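Local coordinates for ATP/GTP-binding site-containing protein A (Brucella abortus, PDB 6NTR), which functions in the periplasm to maintain cell envelope integrity, at residues 131-136 / 188-193. Sequence-based numbering, arbitrary orientation.
Sequences EELIGK and WPVTIA
Leu133 and Ile134 of helix 126-138 pack against Trp188, Val190 and Ile192 of strand 187-195 in a buried, wholly apolar helix-on-sheet contact. The two segments run at 129° to each other with their axes 11.2 Å apart at closest approach, a gap bridged by side chains alone. Leu133 is the central residue, its two methyls reaching two alternate residues of the strand. Leu133 CD1 lies 3.9 Å from Val190 CG1, where the two side chains pass in opposite directions, while Leu133 CD2 meets Ile192 CD1 tip to tip at 3.8 Å and also touches Val190 CG1 at 4.0 Å. With CG anti to the backbone N (chi1 166°), the fork of Leu133 lies where its methyls meet both residues. The next residue, Ile134, extends CG2 to CZ3 of the Trp188 indole at 4.2 Å, the two side chains crossing at about a right angle. Val163 and Leu213, on the strands paired with 187-195, also touch Leu133, and Val3 and Leu5 adjoin Ile134. Trp188, Val190 and Ile192, alternate residues of the strand, thus present one apolar face to the helix, as is characteristic of a helix packed against the antiparallel strands of a beta-barrel-like fold.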
ATOM      1  N   GLU A 131       3.397  -4.681 -10.651  1.00 56.53           N
ATOM      2  CA  GLU A 131       3.715  -5.616 -11.726  1.00 50.24           C
ATOM      3  C   GLU A 131       5.212  -5.702 -11.953  1.00 47.68           C
ATOM      4  O   GLU A 131       5.752  -6.784 -12.195  1.00 50.22           O
ATOM      5  CB  GLU A 131       3.014  -5.202 -13.017  1.00 51.12           C
ATOM      6  CG  GLU A 131       1.543  -5.483 -13.027  1.00 58.04           C
ATOM      7  CD  GLU A 131       0.914  -5.166 -14.357  1.00 69.36           C
ATOM      8  OE1 GLU A 131       0.981  -3.993 -14.784  1.00 73.64           O
ATOM      9  OE2 GLU A 131       0.354  -6.089 -14.980  1.00 75.81           O
ATOM     10  N   GLU A 132       5.894  -4.565 -11.889  1.00 45.25           N
ATOM     11  CA  GLU A 132       7.343  -4.543 -12.041  1.00 44.60           C
ATOM     12  C   GLU A 132       8.035  -5.266 -10.898  1.00 45.70           C
ATOM     13  O   GLU A 132       9.093  -5.870 -11.084  1.00 49.18           O
ATOM     14  CB  GLU A 132       7.806  -3.099 -12.103  1.00 45.42           C
ATOM     15  CG  GLU A 132       9.261  -2.910 -12.197  1.00 48.08           C
ATOM     16  CD  GLU A 132       9.599  -1.471 -11.982  1.00 58.84           C
ATOM     17  OE1 GLU A 132       9.310  -0.975 -10.868  1.00 59.27           O
ATOM     18  OE2 GLU A 132      10.114  -0.831 -12.926  1.00 63.83           O
ATOM     19  N   LEU A 133       7.481  -5.160  -9.698  1.00 44.80           N
ATOM     20  CA  LEU A 133       8.036  -5.888  -8.574  1.00 42.61           C
ATOM     21  C   LEU A 133       7.982  -7.381  -8.822  1.00 45.12           C
ATOM     22  O   LEU A 133       8.967  -8.086  -8.591  1.00 48.85           O
ATOM     23  CB  LEU A 133       7.279  -5.506  -7.312  1.00 45.12           C
ATOM     24  CG  LEU A 133       7.402  -6.304  -6.017  1.00 44.83           C
ATOM     25  CD1 LEU A 133       8.804  -6.748  -5.726  1.00 44.33           C
ATOM     26  CD2 LEU A 133       6.933  -5.408  -4.919  1.00 45.12           C
ATOM     27  N   ILE A 134       6.848  -7.881  -9.316  1.00 47.89           N
ATOM     28  CA  ILE A 134       6.723  -9.313  -9.589  1.00 53.56           C
ATOM     29  C   ILE A 134       7.678  -9.731 -10.692  1.00 55.20           C
ATOM     30  O   ILE A 134       8.377 -10.741 -10.574  1.00 59.00           O
ATOM     31  CB  ILE A 134       5.272  -9.689  -9.951  1.00 60.94           C
ATOM     32  CG1 ILE A 134       4.323  -9.395  -8.795  1.00 70.04           C
ATOM     33  CG2 ILE A 134       5.168 -11.156 -10.293  1.00 61.34           C
ATOM     34  CD1 ILE A 134       2.871  -9.453  -9.190  1.00 75.39           C
ATOM     35  N   GLY A 135       7.715  -8.977 -11.782  1.00 53.22           N
ATOM     36  CA  GLY A 135       8.572  -9.310 -12.901  1.00 53.12           C
ATOM     37  C   GLY A 135      10.023  -9.391 -12.486  1.00 54.45           C
ATOM     38  O   GLY A 135      10.678 -10.417 -12.664  1.00 56.05           O
ATOM     39  N   LYS A 136      10.524  -8.307 -11.907  1.00 57.65           N
ATOM     40  CA  LYS A 136      11.885  -8.311 -11.397  1.00 57.45           C
ATOM     41  C   LYS A 136      12.112  -9.508 -10.484  1.00 58.38           C
ATOM     42  O   LYS A 136      13.127 -10.197 -10.589  1.00 59.36           O
ATOM     43  CB  LYS A 136      12.166  -6.987 -10.685  1.00 56.01           C
ATOM     44  CG  LYS A 136      12.053  -5.809 -11.649  1.00 57.54           C
ATOM     45  CD  LYS A 136      12.868  -4.592 -11.259  1.00 58.07           C
ATOM     46  CE  LYS A 136      13.007  -3.629 -12.445  1.00 58.60           C
ATOM     47  NZ  LYS A 136      14.052  -2.578 -12.266  1.00 61.76           N
ATOM     48  N   TRP A 188       7.408 -14.511  -2.103  1.00 48.99           N
ATOM     49  CA  TRP A 188       8.689 -13.852  -2.041  1.00 46.93           C
ATOM     50  C   TRP A 188       8.640 -12.916  -0.866  1.00 48.85           C
ATOM     51  O   TRP A 188       7.677 -12.188  -0.719  1.00 51.32           O
ATOM     52  CB  TRP A 188       8.915 -12.981  -3.261  1.00 47.53           C
ATOM     53  CG  TRP A 188       9.199 -13.688  -4.508  1.00 53.12           C
ATOM     54  CD1 TRP A 188      10.329 -14.362  -4.826  1.00 53.74           C
ATOM     55  CD2 TRP A 188       8.355 -13.761  -5.647  1.00 52.98           C
ATOM     56  NE1 TRP A 188      10.238 -14.870  -6.081  1.00 56.26           N
ATOM     57  CE2 TRP A 188       9.031 -14.513  -6.613  1.00 59.68           C
ATOM     58  CE3 TRP A 188       7.089 -13.269  -5.945  1.00 47.90           C
ATOM     59  CZ2 TRP A 188       8.482 -14.787  -7.852  1.00 63.79           C
ATOM     60  CZ3 TRP A 188       6.553 -13.538  -7.162  1.00 52.83           C
ATOM     61  CH2 TRP A 188       7.242 -14.289  -8.106  1.00 62.25           C
ATOM     62  N   PRO A 189       9.643 -12.961   0.010  1.00 50.09           N
ATOM     63  CA  PRO A 189       9.600 -11.962   1.069  1.00 47.27           C
ATOM     64  C   PRO A 189       9.945 -10.654   0.399  1.00 48.35           C
ATOM     65  O   PRO A 189      10.861 -10.636  -0.395  1.00 48.36           O
ATOM     66  CB  PRO A 189      10.708 -12.401   2.008  1.00 48.59           C
ATOM     67  CG  PRO A 189      10.906 -13.845   1.722  1.00 51.13           C
ATOM     68  CD  PRO A 189      10.667 -13.983   0.257  1.00 52.32           C
ATOM     69  N   VAL A 190       9.230  -9.581   0.700  1.00 49.62           N
ATOM     70  CA  VAL A 190       9.508  -8.310   0.054  1.00 45.76           C
ATOM     71  C   VAL A 190       9.523  -7.224   1.108  1.00 50.71           C
ATOM     72  O   VAL A 190       8.637  -7.168   1.967  1.00 51.39           O
ATOM     73  CB  VAL A 190       8.491  -7.984  -1.050  1.00 38.45           C
ATOM     74  CG1 VAL A 190       9.002  -6.843  -1.872  1.00 35.81           C
ATOM     75  CG2 VAL A 190       8.252  -9.182  -1.922  1.00 37.89           C
ATOM     76  N   THR A 191      10.550  -6.385   1.051  1.00 53.42           N
ATOM     77  CA  THR A 191      10.668  -5.184   1.858  1.00 47.89           C
ATOM     78  C   THR A 191      10.717  -4.000   0.904  1.00 49.49           C
ATOM     79  O   THR A 191      11.547  -3.966  -0.004  1.00 49.02           O
ATOM     80  CB  THR A 191      11.918  -5.234   2.747  1.00 42.47           C
ATOM     81  OG1 THR A 191      11.817  -6.325   3.668  1.00 47.79           O
ATOM     82  CG2 THR A 191      12.081  -3.953   3.529  1.00 38.67           C
ATOM     83  N   ILE A 192       9.816  -3.047   1.088  1.00 51.29           N
ATOM     84  CA  ILE A 192       9.833  -1.811   0.321  1.00 50.60           C
ATOM     85  C   ILE A 192      10.084  -0.671   1.293  1.00 47.72           C
ATOM     86  O   ILE A 192       9.327  -0.498   2.255  1.00 48.30           O
ATOM     87  CB  ILE A 192       8.529  -1.612  -0.461  1.00 46.51           C
ATOM     88  CG1 ILE A 192       8.280  -2.832  -1.348  1.00 45.30           C
ATOM     89  CG2 ILE A 192       8.609  -0.369  -1.293  1.00 43.93           C
ATOM     90  CD1 ILE A 192       7.185  -2.656  -2.361  1.00 44.29           C
ATOM     91  N   ALA A 193      11.165   0.075   1.071  1.00 48.96           N
ATOM     92  CA  ALA A 193      11.480   1.255   1.862  1.00 48.72           C
ATOM     93  C   ALA A 193      11.212   2.492   1.026  1.00 45.25           C
ATOM     94  O   ALA A 193      11.626   2.559  -0.133  1.00 44.25           O
ATOM     95  CB  ALA A 193      12.930   1.246   2.339  1.00 49.14           C
TER